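Local coordinates for CglIIR protein (Corynebacterium glutamicum, PDB 6F1S) that serves as the NTPase H subunit of the CglI restriction endonuclease, probably a helicase-like motor, here represented by its C-terminal domain, at residues A34-L39 and L129-G134; L40-L43 and D49-I52; A108-T113 and V154-L159. One frame throughout, in Å; residues are numbered along the deposited sequence.

Contact 1: residues A34-L39 and L129-G134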
ATOM      1  N   ALA A  34     -14.837   1.510  -5.738  1.00 27.49           N
ATOM      2  CA  ALA A  34     -14.300   0.863  -6.931  1.00 26.05           C
ATOM      3  C   ALA A  34     -12.976   0.180  -6.640  1.00 25.19           C
ATOM      4  O   ALA A  34     -12.738  -0.940  -7.084  1.00 23.92           O
ATOM      5  CB  ALA A  34     -14.135   1.871  -8.062  1.00 25.81           C
ATOM      6  N   LEU A  35     -12.110   0.860  -5.896  1.00 22.42           N
ATOM      7  CA  LEU A  35     -10.827   0.272  -5.541  1.00 23.20           C
ATOM      8  C   LEU A  35     -11.033  -0.892  -4.572  1.00 23.02           C
ATOM      9  O   LEU A  35     -10.455  -1.962  -4.754  1.00 23.47           O
ATOM     10  CB  LEU A  35      -9.893   1.315  -4.934  1.00 23.40           C
ATOM     11  CG  LEU A  35      -8.528   0.740  -4.545  1.00 23.28           C
ATOM     12  CD1 LEU A  35      -7.786   0.238  -5.781  1.00 23.20           C
ATOM     13  CD2 LEU A  35      -7.703   1.758  -3.776  1.00 22.39           C
ATOM     14  N   ASP A  36     -11.873  -0.684  -3.561  1.00 24.67           N
ATOM     15  CA  ASP A  36     -12.148  -1.715  -2.558  1.00 26.34           C
ATOM     16  C   ASP A  36     -12.713  -2.987  -3.197  1.00 25.43           C
ATOM     17  O   ASP A  36     -12.242  -4.085  -2.918  1.00 25.48           O
ATOM     18  CB  ASP A  36     -13.118  -1.191  -1.493  1.00 25.21           C
ATOM     19  CG  ASP A  36     -13.174  -2.080  -0.267  1.00 23.82           C
ATOM     20  OD1 ASP A  36     -12.103  -2.519   0.207  1.00 21.97           O
ATOM     21  OD2 ASP A  36     -14.294  -2.349   0.218  1.00 25.81           O
ATOM     22  N   LYS A  37     -13.713  -2.828  -4.057  1.00 26.81           N
ATOM     23  CA  LYS A  37     -14.273  -3.946  -4.810  1.00 28.65           C
ATOM     24  C   LYS A  37     -13.185  -4.649  -5.623  1.00 25.33           C
ATOM     25  O   LYS A  37     -13.124  -5.877  -5.675  1.00 24.82           O
ATOM     26  CB  LYS A  37     -15.389  -3.456  -5.738  1.00 33.29           C
ATOM     27  CG  LYS A  37     -16.160  -4.556  -6.455  1.00 37.70           C
ATOM     28  CD  LYS A  37     -17.034  -3.976  -7.566  1.00 42.20           C
ATOM     29  CE  LYS A  37     -18.040  -4.993  -8.092  1.00 45.84           C
ATOM     30  NZ  LYS A  37     -19.103  -5.289  -7.087  1.00 49.19           N
ATOM     31  N   LYS A  38     -12.327  -3.850  -6.245  1.00 23.98           N
ATOM     32  CA  LYS A  38     -11.231  -4.352  -7.067  1.00 25.10           C
ATOM     33  C   LYS A  38     -10.206  -5.149  -6.252  1.00 20.85           C
ATOM     34  O   LYS A  38      -9.851  -6.269  -6.621  1.00 19.18           O
ATOM     35  CB  LYS A  38     -10.549  -3.184  -7.785  1.00 27.91           C
ATOM     36  CG  LYS A  38      -9.142  -3.468  -8.290  1.00 33.52           C
ATOM     37  CD  LYS A  38      -9.137  -3.987  -9.721  1.00 39.76           C
ATOM     38  CE  LYS A  38      -7.758  -3.829 -10.361  1.00 39.86           C
ATOM     39  NZ  LYS A  38      -7.351  -2.396 -10.462  1.00 39.75           N
ATOM     40  N   LEU A  39      -9.743  -4.572  -5.146  1.00 17.55           N
ATOM     41  CA  LEU A  39      -8.731  -5.222  -4.315  1.00 16.79           C
ATOM     42  C   LEU A  39      -9.283  -6.467  -3.618  1.00 16.10           C
ATOM     43  O   LEU A  39      -8.596  -7.484  -3.517  1.00 15.82           O
ATOM     44  CB  LEU A  39      -8.166  -4.240  -3.280  1.00 14.81           C
ATOM     45  CG  LEU A  39      -7.323  -3.082  -3.831  1.00 14.92           C
ATOM     46  CD1 LEU A  39      -6.817  -2.184  -2.708  1.00 13.93           C
ATOM     47  CD2 LEU A  39      -6.156  -3.602  -4.662  1.00 13.15           C
ATOM     48  N   LEU A 129      -0.694  -3.567   1.220  1.00 13.00           N
ATOM     49  CA  LEU A 129      -1.911  -2.779   1.389  1.00 13.89           C
ATOM     50  C   LEU A 129      -2.687  -3.231   2.628  1.00 14.07           C
ATOM     51  O   LEU A 129      -3.007  -4.408   2.782  1.00 13.21           O
ATOM     52  CB  LEU A 129      -2.791  -2.867   0.136  1.00 13.99           C
ATOM     53  CG  LEU A 129      -2.267  -2.100  -1.086  1.00 13.65           C
ATOM     54  CD1 LEU A 129      -2.965  -2.517  -2.381  1.00 14.05           C
ATOM     55  CD2 LEU A 129      -2.404  -0.611  -0.880  1.00 13.14           C
ATOM     56  N   TYR A 130      -2.963  -2.282   3.518  1.00 13.82           N
ATOM     57  CA  TYR A 130      -3.723  -2.549   4.734  1.00 14.49           C
ATOM     58  C   TYR A 130      -5.126  -1.971   4.627  1.00 15.36           C
ATOM     59  O   TYR A 130      -5.288  -0.769   4.394  1.00 15.63           O
ATOM     60  CB  TYR A 130      -3.025  -1.958   5.964  1.00 14.40           C
ATOM     61  CG  TYR A 130      -2.056  -2.883   6.671  1.00 15.36           C
ATOM     62  CD1 TYR A 130      -1.359  -3.856   5.975  1.00 15.90           C
ATOM     63  CD2 TYR A 130      -1.839  -2.775   8.043  1.00 15.39           C
ATOM     64  CE1 TYR A 130      -0.466  -4.696   6.617  1.00 15.74           C
ATOM     65  CE2 TYR A 130      -0.955  -3.615   8.693  1.00 15.60           C
ATOM     66  CZ  TYR A 130      -0.272  -4.575   7.973  1.00 16.18           C
ATOM     67  OH  TYR A 130       0.615  -5.423   8.599  1.00 15.50           O
ATOM     68  N   ARG A 131      -6.134  -2.822   4.797  1.00 14.78           N
ATOM     69  CA  ARG A 131      -7.522  -2.370   4.784  1.00 14.28           C
ATOM     70  C   ARG A 131      -7.987  -2.090   6.205  1.00 13.73           C
ATOM     71  O   ARG A 131      -8.022  -2.982   7.042  1.00 11.41           O
ATOM     72  CB  ARG A 131      -8.433  -3.405   4.117  1.00 14.96           C
ATOM     73  CG  ARG A 131      -9.835  -2.899   3.768  1.00 14.47           C
ATOM     74  CD  ARG A 131     -10.713  -4.035   3.259  1.00 15.28           C
ATOM     75  NE  ARG A 131     -12.005  -3.569   2.763  1.00 15.78           N
ATOM     76  CZ  ARG A 131     -13.079  -3.399   3.527  1.00 17.19           C
ATOM     77  NH1 ARG A 131     -13.015  -3.649   4.829  1.00 15.81           N
ATOM     78  NH2 ARG A 131     -14.216  -2.974   2.990  1.00 17.55           N
ATOM     79  N   ILE A 132      -8.338  -0.838   6.472  1.00 17.42           N
ATOM     80  CA  ILE A 132      -8.764  -0.428   7.805  1.00 18.19           C
ATOM     81  C   ILE A 132     -10.197   0.074   7.780  1.00 20.53           C
ATOM     82  O   ILE A 132     -10.528   0.984   7.020  1.00 19.48           O
ATOM     83  CB  ILE A 132      -7.855   0.672   8.374  1.00 16.34           C
ATOM     84  CG1 ILE A 132      -6.415   0.174   8.456  1.00 14.70           C
ATOM     85  CG2 ILE A 132      -8.351   1.127   9.743  1.00 15.44           C
ATOM     86  CD1 ILE A 132      -5.421   1.243   8.840  1.00 15.46           C
ATOM     87  N   GLU A 133     -11.036  -0.523   8.622  1.00 24.42           N
ATOM     88  CA  GLU A 133     -12.455  -0.199   8.666  1.00 27.42           C
ATOM     89  C   GLU A 133     -12.960  -0.148  10.107  1.00 26.20           C
ATOM     90  O   GLU A 133     -12.523  -0.924  10.947  1.00 24.98           O
ATOM     91  CB  GLU A 133     -13.251  -1.227   7.860  1.00 32.09           C
ATOM     92  CG  GLU A 133     -14.728  -0.929   7.725  1.00 38.73           C
ATOM     93  CD  GLU A 133     -15.541  -2.167   7.394  1.00 44.70           C
ATOM     94  OE1 GLU A 133     -15.366  -2.730   6.295  1.00 43.76           O
ATOM     95  OE2 GLU A 133     -16.353  -2.583   8.245  1.00 51.85           O
ATOM     96  N   GLY A 134     -13.877   0.774  10.386  1.00 26.69           N
ATOM     97  CA  GLY A 134     -14.532   0.846  11.682  1.00 24.73           C
ATOM     98  C   GLY A 134     -13.662   1.416  12.784  1.00 23.66           C
ATOM     99  O   GLY A 134     -13.723   0.973  13.928  1.00 24.59           O
TER
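A salt-bridge network of Asp36, Arg131 and Glu133 ties helix 32-46 to strand 126-132, an inner strand of the domain's five-stranded mixed sheet. Arg131 takes hold of Asp36 side-on, with two nitrogens set against two oxygens. Arg131 NE gives a hydrogen bond to Asp36 OD1 at 2.8 Å, a little bent with an N-H...O angle of 163°, and meets the syn lone pair. Beside it, Arg131 NH2 donates to Asp36 OD2, also at 2.8 Å and almost linear at 177°. Both oxygens lie close to the guanidinium plane, and the carboxylate is turned 28° from it; NH2 meets OD2 on the syn side but somewhat out of the carboxylate plane. The Arg131 chain, extended from CG to NE and with CG trans to the backbone N, carries the guanidinium out across the gap to the helix. The remaining terminal nitrogen, Arg131 NH1, bonds Glu133 OE1 at 2.9 Å, just past the end of the strand, coming to the anti side of that oxygen and well out of the carboxylate plane. Asp36 OD1 has a second donor, NE1 of Trp153 on the neighbouring strand 152-158.

Deeper in, Leu39 and Leu129 meet methyl to methyl, nearly at right angles: Leu129 CD1 lies 3.9 Å from Leu39 CD1 and 4.1 Å from Leu39 CD2. Trp153 packs on both leucines as well as on Arg131.

Held at its edge by three bonds, the guanidinium can hardly rotate, and its positive charge between two carboxylates probably helps keep both Asp36 and Glu133 ionised.

Contact 2: residues L40-L43 and D49-I52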
ATOM      1  N   LEU A  40     -10.526  -6.392  -3.151  1.00 14.95           N
ATOM      2  CA  LEU A  40     -11.153  -7.540  -2.500  1.00 15.31           C
ATOM      3  C   LEU A  40     -11.441  -8.677  -3.485  1.00 14.04           C
ATOM      4  O   LEU A  40     -11.368  -9.850  -3.116  1.00 12.77           O
ATOM      5  CB  LEU A  40     -12.440  -7.119  -1.792  1.00 16.82           C
ATOM      6  CG  LEU A  40     -12.244  -6.256  -0.543  1.00 18.82           C
ATOM      7  CD1 LEU A  40     -13.587  -5.882   0.065  1.00 17.32           C
ATOM      8  CD2 LEU A  40     -11.356  -6.959   0.482  1.00 13.43           C
ATOM      9  N   ALA A  41     -11.764  -8.338  -4.732  1.00 13.22           N
ATOM     10  CA  ALA A  41     -11.950  -9.363  -5.758  1.00 14.87           C
ATOM     11  C   ALA A  41     -10.613 -10.014  -6.083  1.00 15.78           C
ATOM     12  O   ALA A  41     -10.549 -11.208  -6.362  1.00 18.31           O
ATOM     13  CB  ALA A  41     -12.575  -8.784  -7.012  1.00 14.85           C
ATOM     14  N   TYR A  42      -9.546  -9.222  -6.042  1.00 13.58           N
ATOM     15  CA  TYR A  42      -8.206  -9.742  -6.291  1.00 16.08           C
ATOM     16  C   TYR A  42      -7.798 -10.688  -5.165  1.00 16.01           C
ATOM     17  O   TYR A  42      -7.270 -11.772  -5.417  1.00 16.03           O
ATOM     18  CB  TYR A  42      -7.189  -8.600  -6.429  1.00 17.44           C
ATOM     19  CG  TYR A  42      -5.796  -9.050  -6.820  1.00 17.22           C
ATOM     20  CD1 TYR A  42      -4.933  -9.608  -5.884  1.00 14.97           C
ATOM     21  CD2 TYR A  42      -5.339  -8.907  -8.128  1.00 18.31           C
ATOM     22  CE1 TYR A  42      -3.666 -10.026  -6.236  1.00 15.77           C
ATOM     23  CE2 TYR A  42      -4.067  -9.319  -8.490  1.00 17.85           C
ATOM     24  CZ  TYR A  42      -3.235  -9.877  -7.540  1.00 17.50           C
ATOM     25  OH  TYR A  42      -1.971 -10.290  -7.889  1.00 17.69           O
ATOM     26  N   LEU A  43      -8.044 -10.263  -3.929  1.00 15.43           N
ATOM     27  CA  LEU A  43      -7.694 -11.043  -2.742  1.00 15.23           C
ATOM     28  C   LEU A  43      -8.307 -12.438  -2.778  1.00 17.01           C
ATOM     29  O   LEU A  43      -7.675 -13.422  -2.403  1.00 18.59           O
ATOM     30  CB  LEU A  43      -8.140 -10.306  -1.481  1.00 14.88           C
ATOM     31  CG  LEU A  43      -8.166 -11.069  -0.157  1.00 14.56           C
ATOM     32  CD1 LEU A  43      -6.802 -11.665   0.164  1.00 13.16           C
ATOM     33  CD2 LEU A  43      -8.627 -10.138   0.949  1.00 11.56           C
ATOM     34  N   ASP A  49      -1.042 -12.898  -0.643  1.00 21.58           N
ATOM     35  CA  ASP A  49       0.391 -12.767  -0.895  1.00 20.04           C
ATOM     36  C   ASP A  49       0.702 -13.338  -2.269  1.00 18.97           C
ATOM     37  O   ASP A  49       0.683 -14.547  -2.466  1.00 20.46           O
ATOM     38  CB  ASP A  49       1.206 -13.484   0.190  1.00 18.86           C
ATOM     39  CG  ASP A  49       2.693 -13.148   0.143  1.00 20.82           C
ATOM     40  OD1 ASP A  49       3.172 -12.593  -0.869  1.00 20.44           O
ATOM     41  OD2 ASP A  49       3.393 -13.451   1.133  1.00 22.27           O
ATOM     42  N   SER A  50       0.987 -12.461  -3.222  1.00 19.05           N
ATOM     43  CA  SER A  50       1.140 -12.883  -4.606  1.00 19.07           C
ATOM     44  C   SER A  50       2.206 -12.076  -5.316  1.00 20.33           C
ATOM     45  O   SER A  50       2.728 -11.107  -4.771  1.00 20.05           O
ATOM     46  CB  SER A  50      -0.184 -12.744  -5.354  1.00 16.84           C
ATOM     47  OG  SER A  50      -0.535 -11.384  -5.534  1.00 13.99           O
ATOM     48  N   THR A  51       2.532 -12.478  -6.536  1.00 23.09           N
ATOM     49  CA  THR A  51       3.308 -11.605  -7.402  1.00 24.70           C
ATOM     50  C   THR A  51       2.363 -11.038  -8.444  1.00 23.47           C
ATOM     51  O   THR A  51       1.338 -11.638  -8.754  1.00 23.42           O
ATOM     52  CB  THR A  51       4.485 -12.326  -8.074  1.00 26.29           C
ATOM     53  OG1 THR A  51       3.996 -13.382  -8.908  1.00 27.55           O
ATOM     54  CG2 THR A  51       5.423 -12.895  -7.020  1.00 26.90           C
ATOM     55  N   ILE A  52       2.701  -9.868  -8.965  1.00 25.00           N
ATOM     56  CA  ILE A  52       1.818  -9.161  -9.879  1.00 24.22           C
ATOM     57  C   ILE A  52       2.648  -8.292 -10.823  1.00 24.36           C
ATOM     58  O   ILE A  52       3.686  -7.756 -10.433  1.00 25.76           O
ATOM     59  CB  ILE A  52       0.793  -8.312  -9.096  1.00 22.08           C
ATOM     60  CG1 ILE A  52      -0.237  -7.679 -10.032  1.00 22.95           C
ATOM     61  CG2 ILE A  52       1.502  -7.270  -8.245  1.00 21.46           C
ATOM     62  CD1 ILE A  52      -1.296  -6.868  -9.315  1.00 23.57           C
TER
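Tyr42 of helix 32-46 reaches across to strand 49-52, and the strand meets it mainly through Ser50 and Ile52. Asp49 opens the strand with its CB turned from the helix, and its carboxylate goes instead to Arg93 in a salt bridge.

Ser50, next along, points CB at the helix. Its OG sits between the backbone N and the carbonyl carbon (chi1 69°), which brings it up to the ring's edge, in the ring plane. There Ser50 OG and Tyr42 OH are hydrogen-bonded at 3.0 Å; either hydroxyl could be the donor. The same oxygen, Ser50 OG, is 3.5 Å from Tyr42 CE1, so it lies beside the phenol on the CE1 side.

This is where helix 32-46, after a short turn, gives way to an outermost strand of the mixed sheet. Strand 49-52 runs antiparallel to strand 92-100, with backbone hydrogen bonds joining Ser50 to Met94 and Ile52 to Ala92. The helix crosses over one face of these two strands, and Tyr42 also rests on Met94 and Leu96 while its ring meets that of His46.

Thr51 turns its side chain from the helix, although its carbonyl O comes within 3.7 Å of Tyr42 OH.

At Ile52 the strand faces the helix again. Here CG1 is trans to the backbone N (chi1 -174°) and the chain is extended, so CD1 heads back toward the helix, slanting past the phenol. Ile52 CD1 stands 3.8 Å from Tyr42 CE2, and Ile52 CB is 3.6 Å from Tyr42 OH. Between them, Ile52 CG1 lies 3.8 Å from Tyr42 OH.

Contact 3: residues A108-T113 and V154-L159. With EDO (1,2-ethanediol), chain C.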
ATOM      1  N   ALA A 108       3.060   4.698  12.418  1.00 19.95           N
ATOM      2  CA  ALA A 108       3.390   3.334  12.011  1.00 18.61           C
ATOM      3  C   ALA A 108       2.185   2.645  11.390  1.00 17.56           C
ATOM      4  O   ALA A 108       1.043   3.040  11.637  1.00 19.58           O
ATOM      5  CB  ALA A 108       3.897   2.535  13.199  1.00 19.03           C
ATOM      6  N   LEU A 109       2.441   1.616  10.589  1.00 14.48           N
ATOM      7  CA  LEU A 109       1.363   0.878   9.932  1.00 15.18           C
ATOM      8  C   LEU A 109       1.480  -0.629  10.136  1.00 15.82           C
ATOM      9  O   LEU A 109       0.561  -1.266  10.641  1.00 15.80           O
ATOM     10  CB  LEU A 109       1.340   1.173   8.429  1.00 13.40           C
ATOM     11  CG  LEU A 109       0.240   0.435   7.662  1.00 12.14           C
ATOM     12  CD1 LEU A 109      -1.133   0.928   8.115  1.00 11.93           C
ATOM     13  CD2 LEU A 109       0.414   0.590   6.152  1.00 11.19           C
ATOM     14  N   LEU A 110       2.624  -1.182   9.743  1.00 16.34           N
ATOM     15  CA  LEU A 110       2.818  -2.627   9.651  1.00 16.62           C
ATOM     16  C   LEU A 110       2.812  -3.374  10.980  1.00 16.54           C
ATOM     17  O   LEU A 110       3.288  -2.880  12.002  1.00 16.62           O
ATOM     18  CB  LEU A 110       4.134  -2.926   8.928  1.00 16.00           C
ATOM     19  CG  LEU A 110       4.279  -2.335   7.528  1.00 15.54           C
ATOM     20  CD1 LEU A 110       5.624  -2.729   6.933  1.00 17.02           C
ATOM     21  CD2 LEU A 110       3.121  -2.777   6.631  1.00 12.46           C
ATOM     22  N   SER A 111       2.256  -4.579  10.927  1.00 17.48           N
ATOM     23  CA  SER A 111       2.297  -5.553  12.007  1.00 15.65           C
ATOM     24  C   SER A 111       3.715  -6.108  12.167  1.00 17.14           C
ATOM     25  O   SER A 111       4.536  -5.970  11.257  1.00 17.98           O
ATOM     26  CB  SER A 111       1.326  -6.694  11.707  1.00 12.53           C
ATOM     27  OG  SER A 111       1.919  -7.591  10.784  1.00 14.23           O
ATOM     28  N   PRO A 112       4.007  -6.755  13.313  1.00 17.78           N
ATOM     29  CA  PRO A 112       5.344  -7.346  13.465  1.00 18.01           C
ATOM     30  C   PRO A 112       5.640  -8.390  12.395  1.00 18.74           C
ATOM     31  O   PRO A 112       6.781  -8.511  11.956  1.00 20.56           O
ATOM     32  CB  PRO A 112       5.287  -7.992  14.851  1.00 17.72           C
ATOM     33  CG  PRO A 112       4.204  -7.254  15.575  1.00 16.25           C
ATOM     34  CD  PRO A 112       3.191  -6.922  14.532  1.00 16.21           C
ATOM     35  N   THR A 113       4.615  -9.120  11.967  1.00 20.46           N
ATOM     36  CA  THR A 113       4.772 -10.134  10.924  1.00 21.30           C
ATOM     37  C   THR A 113       5.126  -9.509   9.575  1.00 21.19           C
ATOM     38  O   THR A 113       5.992 -10.007   8.860  1.00 21.98           O
ATOM     39  CB  THR A 113       3.488 -10.977  10.773  1.00 21.72           C
ATOM     40  OG1 THR A 113       3.270 -11.724  11.973  1.00 23.70           O
ATOM     41  CG2 THR A 113       3.600 -11.939   9.596  1.00 20.54           C
ATOM     42  N   VAL A 154      -4.367   1.493   3.059  1.00 15.73           N
ATOM     43  CA  VAL A 154      -3.123   2.226   3.270  1.00 15.12           C
ATOM     44  C   VAL A 154      -1.952   1.504   2.596  1.00 14.74           C
ATOM     45  O   VAL A 154      -1.704   0.330   2.862  1.00 17.97           O
ATOM     46  CB  VAL A 154      -2.827   2.410   4.770  1.00 14.78           C
ATOM     47  CG1 VAL A 154      -1.656   3.351   4.961  1.00 13.53           C
ATOM     48  CG2 VAL A 154      -4.060   2.934   5.496  1.00 14.40           C
ATOM     49  N   PRO A 155      -1.242   2.202   1.702  1.00 14.55           N
ATOM     50  CA  PRO A 155      -0.130   1.590   0.971  1.00 14.04           C
ATOM     51  C   PRO A 155       1.225   1.714   1.674  1.00 14.02           C
ATOM     52  O   PRO A 155       1.542   2.744   2.257  1.00 14.85           O
ATOM     53  CB  PRO A 155      -0.124   2.373  -0.343  1.00 13.53           C
ATOM     54  CG  PRO A 155      -0.564   3.747   0.073  1.00 13.56           C
ATOM     55  CD  PRO A 155      -1.571   3.544   1.185  1.00 14.35           C
ATOM     56  N   ASN A 156       2.009   0.649   1.608  1.00 13.55           N
ATOM     57  CA  ASN A 156       3.378   0.650   2.099  1.00 13.58           C
ATOM     58  C   ASN A 156       4.263   0.089   1.003  1.00 13.96           C
ATOM     59  O   ASN A 156       4.061  -1.031   0.555  1.00 14.41           O
ATOM     60  CB  ASN A 156       3.507  -0.176   3.385  1.00 13.91           C
ATOM     61  CG  ASN A 156       4.951  -0.347   3.835  1.00 16.12           C
ATOM     62  OD1 ASN A 156       5.415   0.344   4.741  1.00 19.01           O
ATOM     63  ND2 ASN A 156       5.666  -1.277   3.206  1.00 16.04           N
ATOM     64  N   ILE A 157       5.231   0.878   0.555  1.00 15.51           N
ATOM     65  CA  ILE A 157       6.086   0.468  -0.548  1.00 18.53           C
ATOM     66  C   ILE A 157       7.521   0.275  -0.088  1.00 19.77           C
ATOM     67  O   ILE A 157       7.962   0.880   0.890  1.00 19.80           O
ATOM     68  CB  ILE A 157       6.062   1.498  -1.696  1.00 20.86           C
ATOM     69  CG1 ILE A 157       6.548   2.856  -1.188  1.00 24.03           C
ATOM     70  CG2 ILE A 157       4.660   1.613  -2.286  1.00 19.75           C
ATOM     71  CD1 ILE A 157       6.561   3.941  -2.235  1.00 25.82           C
ATOM     72  N   LYS A 158       8.240  -0.583  -0.800  1.00 21.84           N
ATOM     73  CA  LYS A 158       9.633  -0.859  -0.499  1.00 22.51           C
ATOM     74  C   LYS A 158      10.334  -1.319  -1.769  1.00 22.24           C
ATOM     75  O   LYS A 158       9.930  -2.305  -2.384  1.00 22.66           O
ATOM     76  CB  LYS A 158       9.746  -1.914   0.603  1.00 22.47           C
ATOM     77  CG  LYS A 158      11.169  -2.302   0.977  1.00 25.48           C
ATOM     78  CD  LYS A 158      11.157  -3.269   2.158  1.00 26.82           C
ATOM     79  CE  LYS A 158      12.558  -3.656   2.586  1.00 28.74           C
ATOM     80  NZ  LYS A 158      13.190  -4.580   1.609  1.00 29.08           N
ATOM     81  N   LEU A 159      11.367  -0.588  -2.174  1.00 22.96           N
ATOM     82  CA  LEU A 159      12.147  -0.957  -3.354  1.00 25.40           C
ATOM     83  C   LEU A 159      13.251  -1.940  -2.962  1.00 28.22           C
ATOM     84  O   LEU A 159      13.741  -1.908  -1.832  1.00 27.71           O
ATOM     85  CB  LEU A 159      12.727   0.294  -4.029  1.00 24.52           C
ATOM     86  CG  LEU A 159      11.738   1.200  -4.785  1.00 23.14           C
ATOM     87  CD1 LEU A 159      12.381   2.507  -5.190  1.00 23.61           C
ATOM     88  CD2 LEU A 159      11.182   0.508  -6.012  1.00 22.22           C
TER
HETATM   89  C1  EDO C 702      -1.361  -4.329  12.066  1.00 39.52           C
HETATM   90  O1  EDO C 702      -0.430  -3.497  12.776  1.00 38.10           O
HETATM   91  C2  EDO C 702      -2.292  -5.055  13.031  1.00 40.18           C
HETATM   92  O2  EDO C 702      -3.589  -4.441  13.029  1.00 40.02           O
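Leu109 and Asn156 bring the two backbones to their nearest, 8.1 Å between Leu109 CA and Asn156 CA. No hydrogen bond joins the segments: 108-113 is loop through Ser111, and helix 112-120 starts at Pro112, while 154-158 is regular strand. Val154 and Asn156, two apart on the strand, both direct CB at the loop.

The Leu109 and Val154 side chains run alongside each other, pointing opposite ways. With its CG trans to the backbone N (chi1 180°), Leu109 extends to the strand and places CD2 3.7 Å from Val154 CG1; Leu109 CD1 touches the same methyl at 4.0 Å. Leu110 lies crosswise to Asn156. Its CD1 is 3.8 Å from Asn156 OD1 and about equally far, 4.0 Å, from Asn156 CG and Asn156 ND2, a van der Waals contact with the whole amide. The polar business of that amide is done by ND2, which donates to Asn21 OD1 on the adjoining strand 21-23.

On the loop's backbone, a 1,2-ethanediol, probably from the crystallisation liquor, gives a hydrogen bond from O1 to Leu109 O at 3.2 Å.

Ser111 then takes the N-cap position, its OG bonded to Asp114 N. The two leucines before the helix thus cover one face of the mixed sheet, Leu109 also touching Phe23 and Tyr130, Leu110 Asn21 and Ile128, spanning strands 21-23, 152-158 and 126-132.

All three contacts bear on the same mixed sheet. Contacts 1 and 2 share helix 32-46 and have centres 12 Å apart; Leu40 CD1 packs 3.9 Å from Arg131 NE, joining the two. Contacts 1 and 3, with centres 15 Å apart, use adjacent strands, and Tyr130 O is 2.8 Å from Val154 N in a probable backbone hydrogen bond. Tyr130 also reaches the loop of contact 3: its OH receives a hydrogen bond from Ser111 N. Contacts 2 and 3 do not touch, their nearest atoms being about 9 Å apart. Along the chain, contact 2 is nested within contact 1, whereas contacts 1 and 3 interleave.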